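Local coordinates for protein putative eukaryotic translation initiation factor eIF-4E (PDB 5WB5) that probably binds the 5' cap of messenger RNA, including trypanosomatid cap 4, and so takes part in starting translation, at residues 30-35 with 44-49; 76-81 with 166-171; 161-166 with 180-185. One frame throughout, in Å; residues are numbered along the deposited sequence.

Interaction 1 of 3, residues 30-35 with 44-49; sequences WYDSPS and MSLVPI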
loop_
_atom_site.group_PDB
_atom_site.type_symbol
_atom_site.label_atom_id
_atom_site.label_comp_id
_atom_site.label_asym_id
_atom_site.label_seq_id
_atom_site.Cartn_x
_atom_site.Cartn_y
_atom_site.Cartn_z
ATOM N N TRP A 30 0.632 -2.269 -7.287
ATOM C CA TRP A 30 -0.224 -2.997 -8.209
ATOM C C TRP A 30 -1.659 -2.517 -8.032
ATOM O O TRP A 30 -2.036 -2.017 -6.969
ATOM C CB TRP A 30 -0.163 -4.513 -7.974
ATOM C CG TRP A 30 1.215 -5.075 -7.721
ATOM C CD1 TRP A 30 2.066 -4.754 -6.697
ATOM C CD2 TRP A 30 1.879 -6.087 -8.488
ATOM N NE1 TRP A 30 3.222 -5.492 -6.794
ATOM C CE2 TRP A 30 3.132 -6.318 -7.883
ATOM C CE3 TRP A 30 1.537 -6.814 -9.631
ATOM C CZ2 TRP A 30 4.043 -7.245 -8.384
ATOM C CZ3 TRP A 30 2.444 -7.733 -10.129
ATOM C CH2 TRP A 30 3.683 -7.940 -9.504
ATOM N N TYR A 31 -2.463 -2.693 -9.082
ATOM C CA TYR A 31 -3.873 -2.323 -9.071
ATOM C C TYR A 31 -4.684 -3.374 -9.812
ATOM O O TYR A 31 -4.301 -3.791 -10.908
ATOM C CB TYR A 31 -4.103 -0.966 -9.735
ATOM C CG TYR A 31 -5.553 -0.666 -10.054
ATOM C CD1 TYR A 31 -6.119 -1.068 -11.260
ATOM C CD2 TYR A 31 -6.353 0.025 -9.156
ATOM C CE1 TYR A 31 -7.439 -0.792 -11.555
ATOM C CE2 TYR A 31 -7.671 0.306 -9.444
ATOM C CZ TYR A 31 -8.211 -0.102 -10.642
ATOM O OH TYR A 31 -9.528 0.184 -10.920
ATOM N N ASP A 32 -5.803 -3.798 -9.227
ATOM C CA ASP A 32 -6.687 -4.722 -9.935
ATOM C C ASP A 32 -8.141 -4.338 -9.701
ATOM O O ASP A 32 -8.472 -3.617 -8.757
ATOM C CB ASP A 32 -6.445 -6.189 -9.540
ATOM C CG ASP A 32 -6.814 -6.494 -8.101
ATOM O OD1 ASP A 32 -7.465 -5.655 -7.449
ATOM O OD2 ASP A 32 -6.451 -7.589 -7.619
ATOM N N SER A 33 -9.006 -4.828 -10.598
ATOM C CA SER A 33 -10.427 -4.495 -10.617
ATOM C C SER A 33 -11.136 -5.378 -11.637
ATOM O O SER A 33 -10.473 -6.108 -12.385
ATOM C CB SER A 33 -10.631 -3.015 -10.956
ATOM O OG SER A 33 -10.295 -2.748 -12.308
ATOM N N PRO A 34 -12.470 -5.353 -11.699
ATOM C CA PRO A 34 -13.161 -6.161 -12.718
ATOM C C PRO A 34 -12.691 -5.878 -14.133
ATOM O O PRO A 34 -12.757 -6.769 -14.989
ATOM C CB PRO A 34 -14.635 -5.779 -12.527
ATOM C CG PRO A 34 -14.728 -5.366 -11.098
ATOM C CD PRO A 34 -13.417 -4.707 -10.772
ATOM N N SER A 35 -12.219 -4.659 -14.409
ATOM C CA SER A 35 -11.730 -4.340 -15.745
ATOM C C SER A 35 -10.402 -5.025 -16.039
ATOM O O SER A 35 -10.076 -5.264 -17.207
ATOM C CB SER A 35 -11.593 -2.829 -15.903
ATOM O OG SER A 35 -12.856 -2.197 -15.805
ATOM N N MET A 44 -2.825 -13.114 -13.781
ATOM C CA MET A 44 -2.587 -11.973 -14.657
ATOM C C MET A 44 -3.568 -10.834 -14.424
ATOM O O MET A 44 -3.421 -9.776 -15.048
ATOM C CB MET A 44 -2.655 -12.408 -16.120
ATOM N N SER A 45 -4.569 -11.021 -13.560
ATOM C CA SER A 45 -5.470 -9.924 -13.231
ATOM C C SER A 45 -4.738 -8.792 -12.530
ATOM O O SER A 45 -5.259 -7.672 -12.471
ATOM C CB SER A 45 -6.619 -10.424 -12.352
ATOM O OG SER A 45 -7.408 -11.380 -13.038
ATOM N N LEU A 46 -3.546 -9.055 -12.001
ATOM C CA LEU A 46 -2.778 -8.032 -11.314
ATOM C C LEU A 46 -1.932 -7.239 -12.304
ATOM O O LEU A 46 -1.324 -7.805 -13.216
ATOM C CB LEU A 46 -1.880 -8.652 -10.243
ATOM C CG LEU A 46 -2.609 -9.385 -9.119
ATOM C CD1 LEU A 46 -1.613 -10.182 -8.299
ATOM C CD2 LEU A 46 -3.380 -8.412 -8.234
ATOM N N VAL A 47 -1.887 -5.924 -12.108
ATOM C CA VAL A 47 -1.177 -5.014 -12.996
ATOM C C VAL A 47 -0.162 -4.229 -12.167
ATOM O O VAL A 47 -0.511 -3.322 -11.424
ATOM C CB VAL A 47 -2.156 -4.052 -13.705
ATOM C CG1 VAL A 47 -1.403 -3.125 -14.656
ATOM C CG2 VAL A 47 -3.230 -4.839 -14.444
ATOM N N PRO A 48 1.134 -4.562 -12.285
ATOM C CA PRO A 48 2.152 -3.758 -11.589
ATOM C C PRO A 48 2.287 -2.387 -12.235
ATOM O O PRO A 48 2.372 -2.269 -13.459
ATOM C CB PRO A 48 3.431 -4.590 -11.749
ATOM C CG PRO A 48 3.203 -5.395 -12.973
ATOM C CD PRO A 48 1.729 -5.690 -13.015
ATOM N N ILE A 49 2.311 -1.349 -11.398
ATOM C CA ILE A 49 2.267 0.026 -11.889
ATOM C C ILE A 49 3.644 0.672 -11.824
ATOM O O ILE A 49 4.152 1.170 -12.835
ATOM C CB ILE A 49 1.239 0.854 -11.099
ATOM C CG1 ILE A 49 -0.166 0.296 -11.336
ATOM C CG2 ILE A 49 1.313 2.331 -11.506
ATOM C CD1 ILE A 49 -1.257 0.996 -10.557
#

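Interaction 2 of 3, residues 76-81 with 166-171; sequences QYHFFQ and GIVMSK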
loop_
_atom_site.group_PDB
_atom_site.type_symbol
_atom_site.label_atom_id
_atom_site.label_comp_id
_atom_site.label_asym_id
_atom_site.label_seq_id
_atom_site.Cartn_x
_atom_site.Cartn_y
_atom_site.Cartn_z
ATOM N N GLN A 76 -8.443 -2.748 -5.995
ATOM C CA GLN A 76 -7.486 -3.046 -4.936
ATOM C C GLN A 76 -6.112 -2.508 -5.299
ATOM O O GLN A 76 -5.595 -2.792 -6.387
ATOM C CB GLN A 76 -7.384 -4.551 -4.659
ATOM C CG GLN A 76 -8.716 -5.242 -4.419
ATOM C CD GLN A 76 -8.573 -6.708 -4.040
ATOM O OE1 GLN A 76 -9.544 -7.345 -3.631
ATOM N NE2 GLN A 76 -7.366 -7.253 -4.174
ATOM N N TYR A 77 -5.544 -1.729 -4.371
ATOM C CA TYR A 77 -4.135 -1.359 -4.378
ATOM C C TYR A 77 -3.347 -2.415 -3.616
ATOM O O TYR A 77 -3.722 -2.792 -2.502
ATOM C CB TYR A 77 -3.906 0.004 -3.711
ATOM C CG TYR A 77 -4.238 1.233 -4.533
ATOM C CD1 TYR A 77 -3.825 1.352 -5.856
ATOM C CD2 TYR A 77 -4.951 2.286 -3.974
ATOM C CE1 TYR A 77 -4.126 2.482 -6.598
ATOM C CE2 TYR A 77 -5.257 3.418 -4.708
ATOM C CZ TYR A 77 -4.840 3.512 -6.018
ATOM O OH TYR A 77 -5.143 4.638 -6.749
ATOM N N HIS A 78 -2.255 -2.880 -4.211
ATOM C CA HIS A 78 -1.294 -3.738 -3.535
ATOM C C HIS A 78 0.037 -3.005 -3.501
ATOM O O HIS A 78 0.380 -2.296 -4.447
ATOM C CB HIS A 78 -1.126 -5.088 -4.247
ATOM C CG HIS A 78 -2.418 -5.740 -4.631
ATOM N ND1 HIS A 78 -2.947 -6.807 -3.938
ATOM C CD2 HIS A 78 -3.283 -5.482 -5.641
ATOM C CE1 HIS A 78 -4.085 -7.175 -4.501
ATOM N NE2 HIS A 78 -4.311 -6.388 -5.536
ATOM N N PHE A 79 0.788 -3.178 -2.419
ATOM C CA PHE A 79 2.067 -2.492 -2.247
ATOM C C PHE A 79 2.984 -3.467 -1.523
ATOM O O PHE A 79 2.854 -3.655 -0.311
ATOM C CB PHE A 79 1.886 -1.193 -1.469
ATOM C CG PHE A 79 3.109 -0.325 -1.430
ATOM C CD1 PHE A 79 3.479 0.421 -2.534
ATOM C CD2 PHE A 79 3.877 -0.241 -0.279
ATOM C CE1 PHE A 79 4.602 1.226 -2.497
ATOM C CE2 PHE A 79 4.997 0.561 -0.237
ATOM C CZ PHE A 79 5.359 1.298 -1.345
ATOM N N PHE A 80 3.892 -4.103 -2.265
ATOM C CA PHE A 80 4.667 -5.218 -1.732
ATOM C C PHE A 80 6.145 -5.037 -2.031
ATOM O O PHE A 80 6.519 -4.400 -3.018
ATOM C CB PHE A 80 4.195 -6.559 -2.312
ATOM C CG PHE A 80 3.010 -7.137 -1.599
ATOM C CD1 PHE A 80 1.774 -6.519 -1.672
ATOM C CD2 PHE A 80 3.135 -8.296 -0.848
ATOM C CE1 PHE A 80 0.680 -7.045 -1.011
ATOM C CE2 PHE A 80 2.047 -8.827 -0.185
ATOM C CZ PHE A 80 0.815 -8.201 -0.268
ATOM N N GLN A 81 6.987 -5.612 -1.171
ATOM C CA GLN A 81 8.423 -5.557 -1.410
ATOM C C GLN A 81 8.737 -6.055 -2.816
ATOM O O GLN A 81 8.063 -6.942 -3.349
ATOM C CB GLN A 81 9.180 -6.395 -0.375
ATOM C CG GLN A 81 10.663 -6.550 -0.684
ATOM C CD GLN A 81 11.449 -7.134 0.472
ATOM O OE1 GLN A 81 10.917 -7.331 1.564
ATOM N NE2 GLN A 81 12.729 -7.408 0.238
ATOM N N GLY A 166 4.047 -6.836 2.668
ATOM C CA GLY A 166 3.292 -5.891 1.865
ATOM C C GLY A 166 2.025 -5.445 2.556
ATOM O O GLY A 166 1.767 -5.785 3.710
ATOM N N ILE A 167 1.233 -4.662 1.820
ATOM C CA ILE A 167 -0.058 -4.172 2.286
ATOM C C ILE A 167 -1.018 -4.125 1.106
ATOM O O ILE A 167 -0.615 -4.076 -0.058
ATOM C CB ILE A 167 0.024 -2.776 2.949
ATOM C CG1 ILE A 167 0.604 -1.749 1.976
ATOM C CG2 ILE A 167 0.851 -2.839 4.223
ATOM C CD1 ILE A 167 0.525 -0.324 2.478
ATOM N N VAL A 168 -2.307 -4.131 1.427
ATOM C CA VAL A 168 -3.369 -4.170 0.427
ATOM C C VAL A 168 -4.528 -3.317 0.922
ATOM O O VAL A 168 -5.012 -3.501 2.042
ATOM C CB VAL A 168 -3.851 -5.611 0.141
ATOM C CG1 VAL A 168 -4.935 -5.617 -0.936
ATOM C CG2 VAL A 168 -2.691 -6.506 -0.276
ATOM N N MET A 169 -4.967 -2.385 0.085
ATOM C CA MET A 169 -6.213 -1.661 0.294
ATOM C C MET A 169 -7.228 -2.198 -0.706
ATOM O O MET A 169 -6.908 -2.356 -1.888
ATOM C CB MET A 169 -6.016 -0.152 0.116
ATOM C CG MET A 169 -7.304 0.648 0.169
ATOM S SD MET A 169 -8.191 0.408 1.722
ATOM C CE MET A 169 -7.330 1.556 2.786
ATOM N N SER A 170 -8.435 -2.493 -0.232
ATOM C CA SER A 170 -9.463 -3.129 -1.053
ATOM C C SER A 170 -10.763 -2.352 -0.903
ATOM O O SER A 170 -11.385 -2.375 0.165
ATOM C CB SER A 170 -9.652 -4.592 -0.649
ATOM O OG SER A 170 -10.441 -5.290 -1.596
ATOM N N LYS A 171 -11.163 -1.660 -1.965
ATOM C CA LYS A 171 -12.422 -0.931 -1.982
ATOM C C LYS A 171 -13.559 -1.921 -2.208
ATOM O O LYS A 171 -13.620 -2.572 -3.257
ATOM C CB LYS A 171 -12.389 0.125 -3.085
ATOM C CG LYS A 171 -13.465 1.187 -2.990
ATOM C CD LYS A 171 -13.053 2.317 -2.074
ATOM C CE LYS A 171 -14.058 3.457 -2.117
ATOM N NZ LYS A 171 -14.044 4.160 -3.429
#

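Interaction 3 of 3, residues 161-166 with 180-185; sequences EPFVTG and VWVSDA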
loop_
_atom_site.group_PDB
_atom_site.type_symbol
_atom_site.label_atom_id
_atom_site.label_comp_id
_atom_site.label_asym_id
_atom_site.label_seq_id
_atom_site.Cartn_x
_atom_site.Cartn_y
_atom_site.Cartn_z
ATOM N N GLU A 161 15.812 -11.301 8.747
ATOM C CA GLU A 161 14.843 -11.296 7.657
ATOM C C GLU A 161 13.702 -10.331 7.972
ATOM O O GLU A 161 13.475 -10.002 9.137
ATOM C CB GLU A 161 14.308 -12.701 7.418
ATOM N N PRO A 162 12.990 -9.874 6.945
ATOM C CA PRO A 162 11.873 -8.955 7.178
ATOM C C PRO A 162 10.613 -9.687 7.609
ATOM O O PRO A 162 10.395 -10.855 7.277
ATOM C CB PRO A 162 11.680 -8.287 5.813
ATOM C CG PRO A 162 12.101 -9.327 4.842
ATOM C CD PRO A 162 13.201 -10.122 5.507
ATOM N N PHE A 163 9.779 -8.973 8.361
ATOM C CA PHE A 163 8.516 -9.508 8.856
ATOM C C PHE A 163 7.318 -9.049 8.039
ATOM O O PHE A 163 6.395 -9.833 7.810
ATOM C CB PHE A 163 8.315 -9.109 10.322
ATOM C CG PHE A 163 6.970 -9.485 10.873
ATOM C CD1 PHE A 163 6.610 -10.815 11.015
ATOM C CD2 PHE A 163 6.068 -8.509 11.261
ATOM C CE1 PHE A 163 5.373 -11.164 11.525
ATOM C CE2 PHE A 163 4.831 -8.852 11.774
ATOM C CZ PHE A 163 4.483 -10.180 11.907
ATOM N N VAL A 164 7.314 -7.798 7.595
ATOM C CA VAL A 164 6.238 -7.267 6.768
ATOM C C VAL A 164 6.634 -7.412 5.306
ATOM O O VAL A 164 7.716 -6.970 4.898
ATOM C CB VAL A 164 5.952 -5.798 7.122
ATOM C CG1 VAL A 164 4.921 -5.197 6.173
ATOM C CG2 VAL A 164 5.475 -5.694 8.561
ATOM N N THR A 165 5.765 -8.041 4.516
ATOM C CA THR A 165 6.015 -8.227 3.093
ATOM C C THR A 165 5.217 -7.275 2.218
ATOM O O THR A 165 5.665 -6.947 1.110
ATOM C CB THR A 165 5.693 -9.666 2.674
ATOM O OG1 THR A 165 4.302 -9.934 2.895
ATOM C CG2 THR A 165 6.533 -10.657 3.466
ATOM N N GLY A 166 4.047 -6.836 2.668
ATOM C CA GLY A 166 3.292 -5.891 1.865
ATOM C C GLY A 166 2.025 -5.445 2.556
ATOM O O GLY A 166 1.767 -5.785 3.710
ATOM N N VAL A 180 -2.317 -5.882 6.148
ATOM C CA VAL A 180 -0.863 -5.915 6.220
ATOM C C VAL A 180 -0.450 -7.377 6.122
ATOM O O VAL A 180 -0.725 -8.169 7.032
ATOM C CB VAL A 180 -0.341 -5.273 7.513
ATOM C CG1 VAL A 180 1.185 -5.287 7.548
ATOM C CG2 VAL A 180 -0.866 -3.856 7.648
ATOM N N TRP A 181 0.179 -7.740 5.007
ATOM C CA TRP A 181 0.636 -9.102 4.768
ATOM C C TRP A 181 2.040 -9.263 5.336
ATOM O O TRP A 181 2.980 -8.586 4.889
ATOM C CB TRP A 181 0.635 -9.433 3.275
ATOM C CG TRP A 181 -0.723 -9.560 2.661
ATOM C CD1 TRP A 181 -1.850 -8.864 2.997
ATOM C CD2 TRP A 181 -1.100 -10.446 1.600
ATOM N NE1 TRP A 181 -2.903 -9.259 2.207
ATOM C CE2 TRP A 181 -2.470 -10.229 1.341
ATOM C CE3 TRP A 181 -0.413 -11.398 0.842
ATOM C CZ2 TRP A 181 -3.165 -10.930 0.358
ATOM C CZ3 TRP A 181 -1.104 -12.093 -0.135
ATOM C CH2 TRP A 181 -2.466 -11.855 -0.368
ATOM N N VAL A 182 2.170 -10.171 6.306
ATOM C CA VAL A 182 3.442 -10.490 6.945
ATOM C C VAL A 182 3.971 -11.800 6.371
ATOM O O VAL A 182 3.405 -12.346 5.416
ATOM C CB VAL A 182 3.286 -10.579 8.476
ATOM C CG1 VAL A 182 2.734 -9.276 9.027
ATOM C CG2 VAL A 182 2.383 -11.745 8.863
ATOM N N SER A 183 5.050 -12.320 6.959
ATOM C CA SER A 183 5.709 -13.521 6.465
ATOM C C SER A 183 5.675 -14.691 7.438
ATOM O O SER A 183 5.672 -15.839 6.990
ATOM C CB SER A 183 7.178 -13.221 6.121
ATOM O OG SER A 183 7.902 -12.828 7.273
ATOM N N ASP A 184 5.652 -14.436 8.743
ATOM C CA ASP A 184 5.674 -15.487 9.758
ATOM C C ASP A 184 4.394 -15.390 10.579
ATOM O O ASP A 184 4.238 -14.473 11.392
ATOM C CB ASP A 184 6.911 -15.360 10.649
ATOM C CG ASP A 184 7.024 -16.488 11.661
ATOM O OD1 ASP A 184 7.248 -17.646 11.248
ATOM O OD2 ASP A 184 6.894 -16.214 12.872
ATOM N N ALA A 185 3.478 -16.335 10.364
ATOM C CA ALA A 185 2.221 -16.359 11.100
ATOM C C ALA A 185 2.379 -16.859 12.530
ATOM O O ALA A 185 1.444 -16.713 13.324
ATOM C CB ALA A 185 1.203 -17.232 10.366
#

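Interaction 1 of 3, residues 30-35 with 44-49
P48 lies over one face of the W30 indole. Its CB sits 3.7 Å from the centroid of the W30 six-membered ring, 17° off the ring normal, in a CH-pi contact. P48 CB is offset toward the rim of the six-membered ring, and P48 CD comes within 3.6 Å of W30 CE3. The W30 side chain starts anti to its carbonyl carbon (chi1 -42°), which brings the indole alongside the partner strand. L46 CB adds to this apolar patch, 3.9 Å from W30 CE3. This is the well-packed end. P48 is itself exposed, so the packed end also borders solvent.

The two segments pair strand 22-32 with strand 47-54, one of the two outermost strands within this chain, in the curved antiparallel sheet of the eIF4E fold. W30 and P48 form a non-hydrogen-bonded pair. Next to them Y31 N donates to V47 O at 3.1 Å, with the donor tilted from the carbonyl plane. On the Y31 face, I49 CD1 meets Y31 CB at 3.6 Å. Y31, V47 and I49 also pack against the chain of another protein.

Pairing slackens toward D32. The return bond from V47 N to Y31 O is weak, at 3.4 Å. D32 and L46 lie side by side, with L46 CD2 beside the carboxylate. D32 OD2 has a weak hydrogen bond to H78 NE2.

Interaction 2 of 3, residues 76-81 with 166-171
F80 lays its ring flat over G166. G166 CA is 3.6 Å from the centroid of the F80 ring and 10° off its normal, a CH-pi contact over the centre of the face. Glycine has no side chain to hold the ring off the backbone. V168 CG2 meets the same ring differently: it comes in at the edge, in plane, 3.5 Å from F80 CE1. The other branch of V168, CG1, stands anti to the backbone N (chi1 -179°), and both methyls of V168 come close to H78 ND1. H78 and V168 run side by side. At the far end S170 OG donates to Q76 OE1 at 3.0 Å. The hydroxyl stands above the amide carbonyl plane, not on a lone pair.

The other face carries Y77, M169, F79 and I167. Here F79 CB touches I167 CG1 at 3.7 Å.

Four backbone bonds hold these side chains in register. Y77 and M169 exchange one pair, and F79 and I167 another. The bond from F79 N to I167 O is 2.9 Å, and the F79 N donor lies nearly along the C=O axis of I167. The strands are central members of the antiparallel eIF4E sheet, almost exactly opposed at 178°.

Further out, helix 133-147 covers F79, I167 and M169, and the F79 ring meets W27 with nearly parallel planes. On the opposite face W181 meets F80 edge-to-face, and P86 touches H78 and F80. The Y77 hydroxyl bonds to K66 O.

The chemistry implies a mainly apolar core joint: the peptide groups of Y77, F79, I167 and M169 pair across the strands, Q76, H78 and F80 bond to strand 22-32, and the polar Q76 to S170 bond sits at the partly exposed end.

Interaction 3 of 3, residues 161-166 with 180-185
W181 O accepts two backbone donors, T165 N at 2.9 Å and G166 N at 3.0 Å. Both lie in the carbonyl plane. Two successive residues facing one define a classic beta bulge. It lies in the hairpin of strands 164-171 and 175-182, and the register shifts by one between V164 and G166. G166 O takes the return bond from W181 N at 2.8 Å, although that donor stands above the carbonyl plane. T165 OG1 lies 2.7 Å from W181 O and is also hydrogen-bonded to N93 OD1.

Beyond the bulge V164 and V182 form a non-hydrogen-bonded pair, and the strands then run on into loops that stay in contact. S183 OG donates to P162 O at 3.2 Å, in plane and on a lone pair of that carbonyl. The hydroxyl sits between the backbone N and the carbonyl carbon of S183 (chi1 63°), a placement that turns it to the P162 side. S183 N bonds to F163 O only weakly.

Apolar packing closes the other side. F163 runs alongside V182. V182 CG1 sits over the F163 face, 3.9 Å from the ring centroid, and V182 CB lies over the same face. The V164 and V180 side chains cross obliquely, CG1 to CG1 at 4.0 Å. Helix 188-200 backs this patch, with I191 touching F163 and L194 touching both V180 and V182. At the edge of the F163 ring, in its plane, D184 O lies 3.5 Å from F163 CE1.

The three contacts follow one another across a single antiparallel sheet, joining strands 47-54, 22-32, 75-81, 164-171 and 175-182. Interactions 1 and 2 have centres about 11 Å apart. W30 N to H78 O and D32 O to Q76 N, each 2.9 Å, are probable hydrogen bonds between them. Interactions 2 and 3 share G166, and their centres are about 13 Å apart. Q81 N to T165 O, 3.0 Å, probably bonds them, and F80 CZ packs on W181 CD2 at 3.5 Å. Interactions 1 and 3 do not touch; their nearest atoms are about 8 Å apart. The other protein chain reaches interaction 1 and Y77 of interaction 2, but not interaction 3.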